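Butyryl-CoA dehydrogenase (Marinomonas mediterranea, PDB 6CXT) is a flavoprotein of the acyl-CoA dehydrogenase family that binds flavin-adenine dinucleotide in a pocket completed by a second subunit. Local coordinates at residues I120-I125 / S161-Y166. Numbering follows the deposited sequence.
With FAD (flavin-adenine dinucleotide), chain D.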
ATOM      1  N   ILE B 120      34.207  12.429  20.828  1.00 19.77           N
ATOM      2  CA  ILE B 120      33.116  11.818  20.033  1.00 20.49           C
ATOM      3  C   ILE B 120      33.139  10.311  20.316  1.00 21.96           C
ATOM      4  O   ILE B 120      34.210   9.685  20.348  1.00 23.73           O
ATOM      5  CB  ILE B 120      33.359  12.057  18.513  1.00 20.90           C
ATOM      6  CG1 ILE B 120      33.502  13.556  18.246  1.00 19.92           C
ATOM      7  CG2 ILE B 120      32.283  11.332  17.648  1.00 18.68           C
ATOM      8  CD1 ILE B 120      33.539  13.984  16.777  1.00 21.52           C
ATOM      9  N   ALA B 121      31.947   9.714  20.485  1.00 21.34           N
ATOM     10  CA  ALA B 121      31.834   8.283  20.728  1.00 19.79           C
ATOM     11  C   ALA B 121      31.084   7.631  19.571  1.00 21.46           C
ATOM     12  O   ALA B 121      30.296   8.299  18.858  1.00 18.81           O
ATOM     13  CB  ALA B 121      31.141   7.996  22.048  1.00 18.08           C
ATOM     14  N   ALA B 122      31.409   6.362  19.358  1.00 19.42           N
ATOM     15  CA  ALA B 122      30.825   5.561  18.320  1.00 20.06           C
ATOM     16  C   ALA B 122      30.355   4.301  18.999  1.00 21.56           C
ATOM     17  O   ALA B 122      31.013   3.777  19.906  1.00 22.10           O
ATOM     18  CB  ALA B 122      31.892   5.223  17.266  1.00 19.39           C
ATOM     19  N   ASN B 123      29.268   3.740  18.510  1.00 20.60           N
ATOM     20  CA  ASN B 123      28.670   2.510  18.982  1.00 21.77           C
ATOM     21  C   ASN B 123      29.101   1.353  18.057  1.00 19.73           C
ATOM     22  O   ASN B 123      28.926   1.450  16.874  1.00 21.61           O
ATOM     23  CB  ASN B 123      27.155   2.699  18.970  1.00 25.06           C
ATOM     24  CG  ASN B 123      26.406   1.505  19.458  1.00 31.84           C
ATOM     25  OD1 ASN B 123      25.387   1.142  18.894  1.00 32.16           O
ATOM     26  ND2 ASN B 123      26.867   0.928  20.508  1.00 31.29           N
ATOM     27  N   ALA B 124      29.599   0.244  18.594  1.00 18.83           N
ATOM     28  CA  ALA B 124      30.107  -0.805  17.735  1.00 19.36           C
ATOM     29  C   ALA B 124      29.642  -2.192  18.145  1.00 22.63           C
ATOM     30  O   ALA B 124      30.213  -2.814  19.065  1.00 22.61           O
ATOM     31  CB  ALA B 124      31.645  -0.745  17.643  1.00 20.81           C
ATOM     32  N   ILE B 125      28.621  -2.704  17.450  1.00 23.02           N
ATOM     33  CA  ILE B 125      28.138  -4.064  17.750  1.00 22.86           C
ATOM     34  C   ILE B 125      28.096  -4.931  16.497  1.00 25.19           C
ATOM     35  O   ILE B 125      28.537  -6.085  16.558  1.00 22.50           O
ATOM     36  CB  ILE B 125      26.787  -4.048  18.568  1.00 24.78           C
ATOM     37  CG1 ILE B 125      26.400  -5.477  18.958  1.00 24.18           C
ATOM     38  CG2 ILE B 125      25.629  -3.427  17.731  1.00 23.58           C
ATOM     39  CD1 ILE B 125      25.325  -5.626  19.990  1.00 22.56           C
ATOM     40  N   SER B 161      35.456   6.706  11.990  1.00 19.11           N
ATOM     41  CA  SER B 161      36.706   7.444  11.709  1.00 20.37           C
ATOM     42  C   SER B 161      37.010   8.578  12.688  1.00 21.41           C
ATOM     43  O   SER B 161      38.175   8.862  12.967  1.00 20.55           O
ATOM     44  CB  SER B 161      36.742   7.970  10.265  1.00 19.90           C
ATOM     45  OG  SER B 161      35.589   8.787  10.080  1.00 20.34           O
ATOM     46  N   ILE B 162      35.980   9.181  13.273  1.00 18.62           N
ATOM     47  CA  ILE B 162      36.128  10.367  14.126  1.00 19.86           C
ATOM     48  C   ILE B 162      36.068  10.050  15.620  1.00 19.19           C
ATOM     49  O   ILE B 162      36.160  10.962  16.446  1.00 20.46           O
ATOM     50  CB  ILE B 162      35.064  11.459  13.730  1.00 18.46           C
ATOM     51  CG1 ILE B 162      33.645  10.868  13.849  1.00 20.17           C
ATOM     52  CG2 ILE B 162      35.370  11.959  12.289  1.00 19.03           C
ATOM     53  CD1 ILE B 162      32.553  11.918  13.670  1.00 19.77           C
ATOM     54  N   ALA B 163      35.863   8.766  15.942  1.00 19.45           N
ATOM     55  CA  ALA B 163      35.567   8.380  17.326  1.00 19.64           C
ATOM     56  C   ALA B 163      36.840   8.511  18.197  1.00 20.48           C
ATOM     57  O   ALA B 163      37.937   8.043  17.801  1.00 20.69           O
ATOM     58  CB  ALA B 163      35.055   6.935  17.384  1.00 18.68           C
ATOM     59  N   ASP B 164      36.628   9.087  19.374  1.00 22.04           N
ATOM     60  CA  ASP B 164      37.600   9.103  20.473  1.00 22.63           C
ATOM     61  C   ASP B 164      37.413   7.911  21.395  1.00 23.59           C
ATOM     62  O   ASP B 164      38.359   7.520  22.077  1.00 21.55           O
ATOM     63  CB  ASP B 164      37.508  10.405  21.241  1.00 20.22           C
ATOM     64  CG  ASP B 164      37.878  11.566  20.383  1.00 25.06           C
ATOM     65  OD1 ASP B 164      39.014  11.579  19.873  1.00 24.14           O
ATOM     66  OD2 ASP B 164      37.020  12.438  20.140  1.00 22.94           O
ATOM     67  N   TYR B 165      36.220   7.313  21.384  1.00 19.34           N
ATOM     68  CA  TYR B 165      35.894   6.103  22.113  1.00 21.11           C
ATOM     69  C   TYR B 165      34.915   5.251  21.329  1.00 22.02           C
ATOM     70  O   TYR B 165      34.076   5.805  20.629  1.00 21.46           O
ATOM     71  CB  TYR B 165      35.146   6.451  23.370  1.00 21.92           C
ATOM     72  CG  TYR B 165      35.885   7.403  24.271  1.00 26.26           C
ATOM     73  CD1 TYR B 165      36.933   6.941  25.126  1.00 27.19           C
ATOM     74  CD2 TYR B 165      35.541   8.731  24.297  1.00 30.11           C
ATOM     75  CE1 TYR B 165      37.602   7.822  25.955  1.00 29.15           C
ATOM     76  CE2 TYR B 165      36.197   9.616  25.134  1.00 32.97           C
ATOM     77  CZ  TYR B 165      37.216   9.154  25.962  1.00 30.74           C
ATOM     78  OH  TYR B 165      37.813  10.087  26.782  1.00 34.64           O
ATOM     79  N   TYR B 166      35.054   3.939  21.430  1.00 21.79           N
ATOM     80  CA  TYR B 166      34.083   2.967  20.907  1.00 21.82           C
ATOM     81  C   TYR B 166      33.375   2.299  22.042  1.00 24.20           C
ATOM     82  O   TYR B 166      34.021   1.844  22.988  1.00 23.73           O
ATOM     83  CB  TYR B 166      34.760   1.914  20.091  1.00 19.90           C
ATOM     84  CG  TYR B 166      35.475   2.528  18.942  1.00 24.13           C
ATOM     85  CD1 TYR B 166      34.772   2.906  17.767  1.00 21.62           C
ATOM     86  CD2 TYR B 166      36.853   2.787  19.015  1.00 22.52           C
ATOM     87  CE1 TYR B 166      35.441   3.492  16.677  1.00 19.56           C
ATOM     88  CE2 TYR B 166      37.528   3.400  17.931  1.00 24.35           C
ATOM     89  CZ  TYR B 166      36.825   3.735  16.769  1.00 23.51           C
ATOM     90  OH  TYR B 166      37.505   4.371  15.749  1.00 19.81           O
TER
HETATM   91  PA  FAD D 401      20.844  -8.513   7.941  1.00 20.46           P
HETATM   92  O1A FAD D 401      20.667  -8.638   9.443  1.00 22.42           O
HETATM   93  O2A FAD D 401      21.749  -9.398   7.100  1.00 21.99           O
HETATM   94  O5B FAD D 401      19.355  -8.464   7.285  1.00 21.52           O
HETATM   95  C5B FAD D 401      19.134  -8.557   5.858  1.00 20.34           C
HETATM   96  C4B FAD D 401      17.605  -8.680   5.697  1.00 20.31           C
HETATM   97  O4B FAD D 401      17.127  -9.844   6.418  1.00 21.79           O
HETATM   98  C3B FAD D 401      16.893  -7.463   6.277  1.00 21.48           C
HETATM   99  O3B FAD D 401      15.744  -7.292   5.436  1.00 21.94           O
HETATM  100  C2B FAD D 401      16.408  -7.978   7.650  1.00 21.26           C
HETATM  101  O2B FAD D 401      15.286  -7.238   8.194  1.00 21.53           O
HETATM  102  C1B FAD D 401      16.117  -9.478   7.343  1.00 21.91           C
HETATM  103  N9A FAD D 401      16.144 -10.237   8.611  1.00 22.91           N
HETATM  104  C8A FAD D 401      17.232 -10.549   9.366  1.00 25.45           C
HETATM  105  N7A FAD D 401      16.830 -11.170  10.531  1.00 25.52           N
HETATM  106  C5A FAD D 401      15.469 -11.233  10.525  1.00 24.61           C
HETATM  107  C6A FAD D 401      14.391 -11.754  11.405  1.00 26.22           C
HETATM  108  N6A FAD D 401      14.668 -12.338  12.625  1.00 23.55           N
HETATM  109  N1A FAD D 401      13.101 -11.599  10.978  1.00 26.22           N
HETATM  110  C2A FAD D 401      12.764 -10.998   9.787  1.00 24.88           C
HETATM  111  N3A FAD D 401      13.709 -10.530   8.940  1.00 20.63           N
HETATM  112  C4A FAD D 401      15.033 -10.608   9.245  1.00 22.65           C
HETATM  113  N1  FAD D 401      25.800  -0.885  13.518  1.00 22.50           N
HETATM  114  C2  FAD D 401      26.533  -0.572  14.646  1.00 23.13           C
HETATM  115  O2  FAD D 401      26.889  -1.546  15.364  1.00 25.50           O
HETATM  116  N3  FAD D 401      26.886   0.700  14.992  1.00 23.03           N
HETATM  117  C4  FAD D 401      26.579   1.745  14.198  1.00 23.31           C
HETATM  118  O4  FAD D 401      26.915   2.884  14.525  1.00 24.02           O
HETATM  119  C4X FAD D 401      25.793   1.486  12.942  1.00 23.41           C
HETATM  120  N5  FAD D 401      25.463   2.463  12.067  1.00 23.01           N
HETATM  121  C5X FAD D 401      24.811   2.218  10.896  1.00 21.15           C
HETATM  122  C6  FAD D 401      24.521   3.317  10.044  1.00 20.91           C
HETATM  123  C7  FAD D 401      23.865   3.082   8.817  1.00 21.95           C
HETATM  124  C7M FAD D 401      23.595   4.250   7.902  1.00 20.66           C
HETATM  125  C8  FAD D 401      23.477   1.715   8.429  1.00 22.01           C
HETATM  126  C8M FAD D 401      22.767   1.465   7.141  1.00 19.36           C
HETATM  127  C9  FAD D 401      23.732   0.623   9.285  1.00 20.05           C
HETATM  128  C9A FAD D 401      24.390   0.850  10.516  1.00 21.96           C
HETATM  129  N10 FAD D 401      24.708  -0.220  11.412  1.00 20.75           N
HETATM  130  C10 FAD D 401      25.415   0.085  12.627  1.00 24.46           C
HETATM  131  C1' FAD D 401      24.368  -1.601  11.104  1.00 20.19           C
HETATM  132  C2' FAD D 401      22.844  -1.799  11.288  1.00 21.25           C
HETATM  133  O2' FAD D 401      22.421  -1.783  12.662  1.00 22.41           O
HETATM  134  C3' FAD D 401      22.435  -3.057  10.539  1.00 21.65           C
HETATM  135  O3' FAD D 401      22.634  -2.778   9.137  1.00 21.00           O
HETATM  136  C4' FAD D 401      21.052  -3.662  10.834  1.00 21.48           C
HETATM  137  O4' FAD D 401      21.010  -4.186  12.200  1.00 23.58           O
HETATM  138  C5' FAD D 401      20.728  -4.809   9.866  1.00 23.40           C
HETATM  139  O5' FAD D 401      21.837  -5.718   9.869  1.00 21.91           O
HETATM  140  P   FAD D 401      22.443  -6.188   8.496  1.00 22.98           P
HETATM  141  O1P FAD D 401      23.567  -7.197   8.750  1.00 22.41           O
HETATM  142  O2P FAD D 401      22.832  -5.029   7.597  1.00 21.90           O
HETATM  143  O3P FAD D 401      21.297  -6.984   7.704  1.00 20.24           O
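With chi1 at -64°, the carboxylate of Asp-164 swings back beside its own backbone N, and from there OD2 meets the N-H of Ile-120 at 2.9 Å through its anti lone pair, the one turned away from OD1. The same orientation about chi1 in Ile-120 sets CG2 anti to the backbone N, and CG2 and CD1 both lie against CD1 of Ile-162, the nearer being Ile-120 CD1 at 3.9 Å. Ile-120 O is gripped twice: by Asp-164 N at 2.7 Å, tilted 19° from the carbonyl plane, and by Tyr-165 N at 3.3 Å, within that plane. Thus both polar backbone atoms of Ile-120 are tied to the loop leading into strand 165-171. Two residues on, Ala-122 N donates to Tyr-165 O at 3.0 Å, within a parallel pairing of Ala-121 with Tyr-165 and Ala-122 with Tyr-166. On the face of Ala-122 and Tyr-166, Ala-122 CB packs 3.6 Å from Ala-163 CB and also touches CD1 of the Tyr-166 ring, whose OH is held by Gly-160 O. Helices 104-114 and 81-101 pack on the other face, Leu-114 touching both Ala-121 and Tyr-165. Strand 121-124 is outermost in the chain's mixed sheet; while its pairing continues through Ala-124 to Val-167 and Tyr-169, it also meets the flavin: Asn-123 O accepts from FAD N3 at 2.9 Å, while Ile-125 N donates to FAD O2 at 2.9 Å. The chemistry implies that the flavin's pyrimidine edge is read by main-chain atoms of a strand whose start is fixed by a carboxylate and a carbonyl oxygen accepting two hydrogen bonds.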